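Local coordinates for protein lysyl oxidase (Pichia pastoris, PDB 1W7C) that oxidises primary amines, probably including peptidyl lysine, to aldehydes with a copper ion and a topaquinone cofactor built from one of its own tyrosines, at residues A[159-167]-A[250-258]; A[416-424]-A[687-697]. One frame throughout, in Å; residues are numbered along the deposited sequence. Where two conformers were deposited one is given.

Contact 1: residues A[159-167]-A[250-258]; sequences LEGLIGVPY and FVTLPKIDV
F250 meets the C-terminal end of helix 153-163 through L162: methyl CD2 lies at the ring edge, near its plane, 3.6 Å from F250 CE2, and the two side chains cross at about a right angle. Y230 of strand 224-230 touches both. At T252 the contact turns polar: OG1 is hydrogen-bonded to water 2, which donates weakly to G161 O. The carbonyl of L253 shares water 3 with that of L162. K255 then carries most of the pairing. Its chain, extended beyond CG, lays the methylenes along the last helical carbonyls, with CE 3.4 Å from L162 O. NZ thereby reaches G161 O at 3.0 Å, 30° from that carbonyl's plane. NZ also donates to water 1. G164, with phi 102°, breaks the helix beside K255, its CA 3.9 Å from K255 CD. At I256, backbone N and O reach I163 O through waters 4 and 5. V258 closes the row, CG2 meeting V165 CG1 tip to tip at 3.9 Å. G161 O, L162 O and I163 O accept no backbone bond within 159-167; K255 NZ and the waters supply partners there, water 1 adds a second donor to E160 O, and the positive charge probably suits the negative end of the helix dipole.

Contact 2: residues A[416-424]-A[687-697]; sequences ASYSAITQN and RDTTQQVFYTY
I421 and V693 mark the close-packed stretch between strands 418-422 and 692-697, whose axes approach to 4.6 Å at 175°. Their two backbone bonds, I421 N to V693 O at 3.1 Å and V693 N to I421 O at 2.9 Å, define an antiparallel hydrogen-bonded pair, and S419 with Y695 forms another; CB of I421 also rests against V693 CG1. On the face of Y418, A420 and F694, the F694 ring reaches across to strand 418-422 because CG lies anti to the backbone N (chi1 -176°). A420 CB sits at its edge, and Y418 meets it obliquely, CB 3.7 Å from F694 CE2, with the ring planes 45° apart. This long-range antiparallel strand pairing sits in a strand set extended by 411-415 and 704-707, and the second subunit packs on it: Y418 OH bonds to its N199. At the 687-691 end, R687 NH2 donates to T422 OG1 at 2.9 Å, nearly in the guanidinium plane, while NH1, weakly bonded there, reaches I266 of the second subunit. Q692 NE2 bonds T689 O, fastening the turn. The other end is looser and less buried: inside the terminal bond from Y697 N to S417 O at 2.9 Å, T696 CG2 comes only within 4.1 Å of Y418 CB.

How the contacts relate
From the N terminus the chain builds the 53-128 sheet and helix 136-150 before it reaches helix 153-163; the strands between 170 and 235 follow, and contact 1 closes that 82-residue loop when 250-258 returns to the helix end. Contact 2 opens only later, at 416, and closes across 262 residues that contain no helix, including the copper ligands H488, H490 and H654. The two loops are therefore in series, neither nested nor crossed. Contact 1 joins a helix to the loop following helix 238-246; contact 2 pairs strands at the other side of the chain's centre, where the second subunit packs. Their centres lie 68 Å apart and their nearest atoms about 46 Å.

Contact 1: residues A[159-167]-A[250-258]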
# COMPACT_ATOMS: atom_id res chain seq x y z
N LEU A 159 44.52 15.68 -9.97
CA LEU A 159 43.55 14.66 -9.60
C LEU A 159 44.10 13.69 -8.55
O LEU A 159 43.42 13.40 -7.58
CB LEU A 159 43.07 13.91 -10.83
CG LEU A 159 42.22 14.70 -11.83
CD1 LEU A 159 42.09 13.88 -13.13
CD2 LEU A 159 40.83 15.04 -11.24
N GLU A 160 45.32 13.19 -8.72
CA GLU A 160 45.89 12.26 -7.75
C GLU A 160 46.11 12.94 -6.41
O GLU A 160 45.85 12.36 -5.37
CB GLU A 160 47.21 11.64 -8.25
CG GLU A 160 47.75 10.58 -7.30
CD GLU A 160 48.78 9.67 -7.92
OE1 GLU A 160 49.47 10.10 -8.86
OE2 GLU A 160 48.90 8.52 -7.45
N GLY A 161 46.59 14.18 -6.44
CA GLY A 161 46.79 14.95 -5.22
C GLY A 161 45.53 15.16 -4.41
O GLY A 161 45.56 15.03 -3.20
N LEU A 162 44.43 15.51 -5.07
CA LEU A 162 43.17 15.79 -4.37
C LEU A 162 42.43 14.52 -3.95
O LEU A 162 41.84 14.47 -2.89
CB LEU A 162 42.25 16.65 -5.25
CG LEU A 162 42.78 18.07 -5.55
CD1 LEU A 162 41.83 18.81 -6.49
CD2 LEU A 162 43.00 18.88 -4.28
N ILE A 163 42.47 13.50 -4.81
CA ILE A 163 41.60 12.33 -4.68
C ILE A 163 42.28 11.14 -4.02
O ILE A 163 41.63 10.38 -3.32
CB ILE A 163 41.00 11.97 -6.08
CG1 ILE A 163 40.14 13.13 -6.57
CG2 ILE A 163 40.17 10.67 -6.01
CD1 ILE A 163 39.76 13.07 -8.03
N GLY A 164 43.58 10.97 -4.27
CA GLY A 164 44.36 9.93 -3.63
C GLY A 164 44.63 8.71 -4.48
O GLY A 164 45.33 7.80 -4.04
N VAL A 165 44.11 8.68 -5.70
CA VAL A 165 44.41 7.61 -6.64
C VAL A 165 44.73 8.25 -7.99
O VAL A 165 44.29 9.37 -8.26
CB VAL A 165 43.21 6.60 -6.78
CG1 VAL A 165 42.81 6.01 -5.42
CG2 VAL A 165 42.01 7.27 -7.46
N PRO A 166 45.49 7.57 -8.85
CA PRO A 166 45.80 8.13 -10.17
C PRO A 166 44.58 8.11 -11.09
O PRO A 166 43.58 7.43 -10.83
CB PRO A 166 46.91 7.22 -10.69
CG PRO A 166 46.69 5.94 -10.01
CD PRO A 166 46.16 6.27 -8.64
N TYR A 167 44.69 8.86 -12.18
CA TYR A 167 43.64 8.95 -13.19
C TYR A 167 43.09 7.60 -13.65
O TYR A 167 41.89 7.47 -13.84
CB TYR A 167 44.18 9.73 -14.38
CG TYR A 167 43.21 9.96 -15.52
CD1 TYR A 167 42.15 10.86 -15.40
CD2 TYR A 167 43.38 9.32 -16.74
CE1 TYR A 167 41.30 11.10 -16.46
CE2 TYR A 167 42.53 9.56 -17.81
CZ TYR A 167 41.49 10.45 -17.66
OH TYR A 167 40.66 10.71 -18.72
N PHE A 250 46.24 25.63 1.56
CA PHE A 250 45.27 24.88 0.75
C PHE A 250 44.63 23.76 1.55
O PHE A 250 45.34 22.95 2.16
CB PHE A 250 45.91 24.28 -0.52
CG PHE A 250 44.90 23.69 -1.47
CD1 PHE A 250 44.20 24.51 -2.34
CD2 PHE A 250 44.62 22.33 -1.44
CE1 PHE A 250 43.23 23.96 -3.19
CE2 PHE A 250 43.67 21.78 -2.28
CZ PHE A 250 42.97 22.60 -3.16
N VAL A 251 43.30 23.68 1.50
CA VAL A 251 42.54 22.66 2.20
C VAL A 251 42.20 21.51 1.25
O VAL A 251 41.52 21.71 0.24
CB VAL A 251 41.25 23.27 2.83
CG1 VAL A 251 40.37 22.18 3.45
CG2 VAL A 251 41.64 24.33 3.89
N THR A 252 42.71 20.33 1.57
CA THR A 252 42.32 19.11 0.90
C THR A 252 41.31 18.38 1.77
O THR A 252 41.57 18.09 2.95
CB THR A 252 43.53 18.23 0.64
OG1 THR A 252 44.48 18.94 -0.14
CG2 THR A 252 43.16 17.03 -0.22
N LEU A 253 40.13 18.12 1.21
CA LEU A 253 39.10 17.45 1.96
C LEU A 253 39.45 15.96 2.13
O LEU A 253 40.22 15.40 1.34
CB LEU A 253 37.77 17.59 1.25
CG LEU A 253 37.21 19.01 1.14
CD1 LEU A 253 36.09 19.03 0.14
CD2 LEU A 253 36.74 19.52 2.51
N PRO A 254 38.90 15.33 3.17
CA PRO A 254 39.16 13.91 3.42
C PRO A 254 38.91 13.02 2.20
O PRO A 254 37.89 13.14 1.50
CB PRO A 254 38.20 13.57 4.56
CG PRO A 254 38.04 14.87 5.30
CD PRO A 254 38.03 15.91 4.21
N LYS A 255 39.85 12.13 1.95
CA LYS A 255 39.84 11.25 0.79
C LYS A 255 39.11 9.94 1.11
O LYS A 255 39.08 9.49 2.25
CB LYS A 255 41.27 10.99 0.30
CG LYS A 255 41.99 12.26 -0.15
CD LYS A 255 43.46 12.04 -0.46
CE LYS A 255 44.16 13.36 -0.74
NZ LYS A 255 45.63 13.19 -0.77
N ILE A 256 38.54 9.34 0.07
CA ILE A 256 37.88 8.06 0.18
C ILE A 256 38.92 7.00 0.55
O ILE A 256 40.01 6.97 -0.02
CB ILE A 256 37.21 7.70 -1.16
CG1 ILE A 256 36.07 8.69 -1.46
CG2 ILE A 256 36.64 6.32 -1.11
CD1 ILE A 256 35.62 8.70 -2.92
N ASP A 257 38.55 6.12 1.48
CA ASP A 257 39.36 4.95 1.80
C ASP A 257 39.08 3.84 0.77
O ASP A 257 38.20 2.99 0.94
CB ASP A 257 39.08 4.47 3.22
CG ASP A 257 39.99 3.34 3.65
OD1 ASP A 257 40.77 2.81 2.84
OD2 ASP A 257 39.99 2.93 4.82
N VAL A 258 39.89 3.85 -0.29
CA VAL A 258 39.71 2.91 -1.41
C VAL A 258 40.16 1.48 -1.11
O VAL A 258 39.83 0.57 -1.86
CB VAL A 258 40.40 3.43 -2.70
CG1 VAL A 258 39.84 4.81 -3.08
CG2 VAL A 258 41.93 3.47 -2.57
O HOH W 1 47.12 12.16 -3.02
O HOH W 2 46.11 18.10 -2.08
O HOH W 3 39.75 15.26 -1.43
O HOH W 4 38.91 10.52 -2.50
O HOH W 5 41.76 7.95 -1.97

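Contact 2: residues A[416-424]-A[687-697]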
# COMPACT_ATOMS: atom_id res chain seq x y z
N ALA A 416 -24.62 -16.43 11.10
CA ALA A 416 -25.83 -17.22 10.86
C ALA A 416 -25.51 -18.68 10.51
O ALA A 416 -26.12 -19.25 9.61
CB ALA A 416 -26.65 -16.54 9.75
N SER A 417 -24.53 -19.25 11.23
CA SER A 417 -24.13 -20.67 11.09
C SER A 417 -23.44 -21.00 9.75
O SER A 417 -23.44 -22.16 9.32
CB SER A 417 -25.30 -21.62 11.38
OG SER A 417 -25.85 -21.32 12.65
N TYR A 418 -22.80 -20.03 9.12
CA TYR A 418 -21.96 -20.30 7.95
C TYR A 418 -20.71 -19.44 7.96
O TYR A 418 -20.63 -18.44 8.67
CB TYR A 418 -22.73 -20.02 6.65
CG TYR A 418 -23.01 -18.54 6.36
CD1 TYR A 418 -22.07 -17.73 5.71
CD2 TYR A 418 -24.22 -17.96 6.72
CE1 TYR A 418 -22.34 -16.41 5.46
CE2 TYR A 418 -24.50 -16.61 6.47
CZ TYR A 418 -23.55 -15.84 5.83
OH TYR A 418 -23.78 -14.50 5.54
N SER A 419 -19.71 -19.90 7.20
CA SER A 419 -18.59 -19.05 6.84
C SER A 419 -18.38 -19.15 5.35
O SER A 419 -18.36 -20.25 4.80
CB SER A 419 -17.31 -19.48 7.55
OG SER A 419 -17.36 -19.19 8.92
N ALA A 420 -18.26 -17.99 4.72
CA ALA A 420 -18.08 -17.92 3.27
C ALA A 420 -16.80 -17.14 3.03
O ALA A 420 -16.65 -16.04 3.50
CB ALA A 420 -19.28 -17.21 2.66
N ILE A 421 -15.82 -17.74 2.37
CA ILE A 421 -14.53 -17.10 2.11
C ILE A 421 -14.16 -17.29 0.64
O ILE A 421 -14.26 -18.41 0.13
CB ILE A 421 -13.37 -17.69 3.02
CG1 ILE A 421 -13.78 -17.82 4.49
CG2 ILE A 421 -12.10 -16.85 2.87
CD1 ILE A 421 -12.90 -18.67 5.26
N THR A 422 -13.70 -16.23 0.00
CA THR A 422 -13.23 -16.26 -1.37
C THR A 422 -11.74 -16.01 -1.39
O THR A 422 -11.27 -15.06 -0.78
CB THR A 422 -13.95 -15.18 -2.19
OG1 THR A 422 -15.34 -15.50 -2.25
CG2 THR A 422 -13.42 -15.19 -3.63
N GLN A 423 -11.01 -16.88 -2.05
CA GLN A 423 -9.57 -16.73 -2.26
C GLN A 423 -9.27 -15.54 -3.18
O GLN A 423 -10.15 -15.02 -3.85
CB GLN A 423 -8.94 -18.02 -2.81
CG GLN A 423 -9.15 -19.22 -1.97
CD GLN A 423 -8.51 -20.42 -2.59
OE1 GLN A 423 -9.14 -21.08 -3.39
NE2 GLN A 423 -7.26 -20.68 -2.27
N ASN A 424 -8.01 -15.16 -3.21
CA ASN A 424 -7.56 -13.97 -3.92
C ASN A 424 -6.36 -14.26 -4.84
O ASN A 424 -5.29 -13.74 -4.66
CB ASN A 424 -7.18 -12.90 -2.89
CG ASN A 424 -7.08 -11.50 -3.41
OD1 ASN A 424 -7.45 -11.18 -4.55
ND2 ASN A 424 -6.63 -10.60 -2.53
N ARG A 687 -18.12 -12.99 -7.48
CA ARG A 687 -18.93 -14.04 -6.84
C ARG A 687 -19.04 -15.34 -7.63
O ARG A 687 -19.35 -16.40 -7.07
CB ARG A 687 -20.35 -13.53 -6.55
CG ARG A 687 -20.49 -12.29 -5.65
CD ARG A 687 -20.01 -12.44 -4.19
NE ARG A 687 -18.57 -12.52 -4.17
CZ ARG A 687 -17.85 -13.56 -3.76
NH1 ARG A 687 -18.42 -14.59 -3.14
NH2 ARG A 687 -16.54 -13.51 -3.91
N ASP A 688 -18.77 -15.27 -8.94
CA ASP A 688 -18.81 -16.45 -9.78
C ASP A 688 -17.54 -17.34 -9.78
O ASP A 688 -17.52 -18.43 -10.36
CB ASP A 688 -19.16 -16.05 -11.22
CG ASP A 688 -18.16 -15.12 -11.84
OD1 ASP A 688 -17.76 -14.17 -11.15
OD2 ASP A 688 -17.75 -15.26 -13.00
N THR A 689 -16.48 -16.91 -9.10
CA THR A 689 -15.31 -17.75 -9.04
C THR A 689 -15.60 -19.06 -8.31
O THR A 689 -16.42 -19.11 -7.38
CB THR A 689 -14.09 -17.03 -8.41
OG1 THR A 689 -12.94 -17.88 -8.53
CG2 THR A 689 -14.23 -16.73 -6.92
N THR A 690 -14.92 -20.13 -8.69
CA THR A 690 -14.97 -21.35 -7.93
C THR A 690 -13.96 -21.36 -6.79
O THR A 690 -14.00 -22.29 -5.98
CB THR A 690 -14.66 -22.54 -8.80
OG1 THR A 690 -13.30 -22.45 -9.26
CG2 THR A 690 -15.57 -22.66 -10.04
N GLN A 691 -13.07 -20.35 -6.71
CA GLN A 691 -12.01 -20.37 -5.71
C GLN A 691 -12.55 -19.76 -4.41
O GLN A 691 -12.15 -18.67 -3.98
CB GLN A 691 -10.78 -19.60 -6.23
CG GLN A 691 -10.24 -20.18 -7.53
CD GLN A 691 -9.85 -21.64 -7.41
OE1 GLN A 691 -8.95 -22.00 -6.66
NE2 GLN A 691 -10.57 -22.50 -8.15
N GLN A 692 -13.51 -20.48 -3.82
CA GLN A 692 -14.16 -20.05 -2.59
C GLN A 692 -14.66 -21.27 -1.84
O GLN A 692 -14.66 -22.39 -2.40
CB GLN A 692 -15.27 -19.03 -2.90
CG GLN A 692 -16.35 -19.46 -3.84
CD GLN A 692 -17.42 -18.38 -3.97
OE1 GLN A 692 -18.17 -18.14 -3.03
NE2 GLN A 692 -17.55 -17.78 -5.15
N VAL A 693 -15.05 -21.06 -0.58
CA VAL A 693 -15.58 -22.12 0.28
C VAL A 693 -16.86 -21.59 0.92
O VAL A 693 -16.96 -20.41 1.23
CB VAL A 693 -14.55 -22.58 1.37
CG1 VAL A 693 -14.18 -21.45 2.32
CG2 VAL A 693 -15.06 -23.79 2.14
N PHE A 694 -17.80 -22.50 1.12
CA PHE A 694 -19.02 -22.24 1.85
C PHE A 694 -19.16 -23.34 2.87
O PHE A 694 -19.41 -24.47 2.53
CB PHE A 694 -20.22 -22.16 0.91
CG PHE A 694 -21.51 -21.78 1.58
CD1 PHE A 694 -22.65 -22.58 1.43
CD2 PHE A 694 -21.62 -20.62 2.31
CE1 PHE A 694 -23.85 -22.22 2.02
CE2 PHE A 694 -22.83 -20.26 2.91
CZ PHE A 694 -23.94 -21.05 2.76
N TYR A 695 -18.93 -22.97 4.12
CA TYR A 695 -19.03 -23.86 5.27
C TYR A 695 -20.35 -23.58 5.95
O TYR A 695 -20.70 -22.42 6.17
CB TYR A 695 -17.89 -23.52 6.25
CG TYR A 695 -18.09 -24.13 7.63
CD1 TYR A 695 -18.83 -23.46 8.61
CD2 TYR A 695 -17.53 -25.35 7.93
CE1 TYR A 695 -19.05 -24.03 9.84
CE2 TYR A 695 -17.73 -25.95 9.18
CZ TYR A 695 -18.47 -25.26 10.13
OH TYR A 695 -18.67 -25.83 11.37
N THR A 696 -21.09 -24.64 6.28
CA THR A 696 -22.29 -24.49 7.08
C THR A 696 -22.28 -25.42 8.25
O THR A 696 -21.74 -26.52 8.16
CB THR A 696 -23.54 -24.76 6.24
OG1 THR A 696 -23.44 -26.03 5.61
CG2 THR A 696 -23.67 -23.73 5.11
N TYR A 697 -22.94 -24.98 9.32
CA TYR A 697 -23.11 -25.80 10.50
C TYR A 697 -24.60 -25.93 10.78
O TYR A 697 -25.31 -24.94 10.76
CB TYR A 697 -22.38 -25.19 11.70
CG TYR A 697 -22.55 -25.96 13.00
CD1 TYR A 697 -21.66 -26.96 13.35
CD2 TYR A 697 -23.60 -25.68 13.87
CE1 TYR A 697 -21.79 -27.67 14.54
CE2 TYR A 697 -23.75 -26.38 15.06
CZ TYR A 697 -22.84 -27.37 15.39
OH TYR A 697 -22.99 -28.06 16.56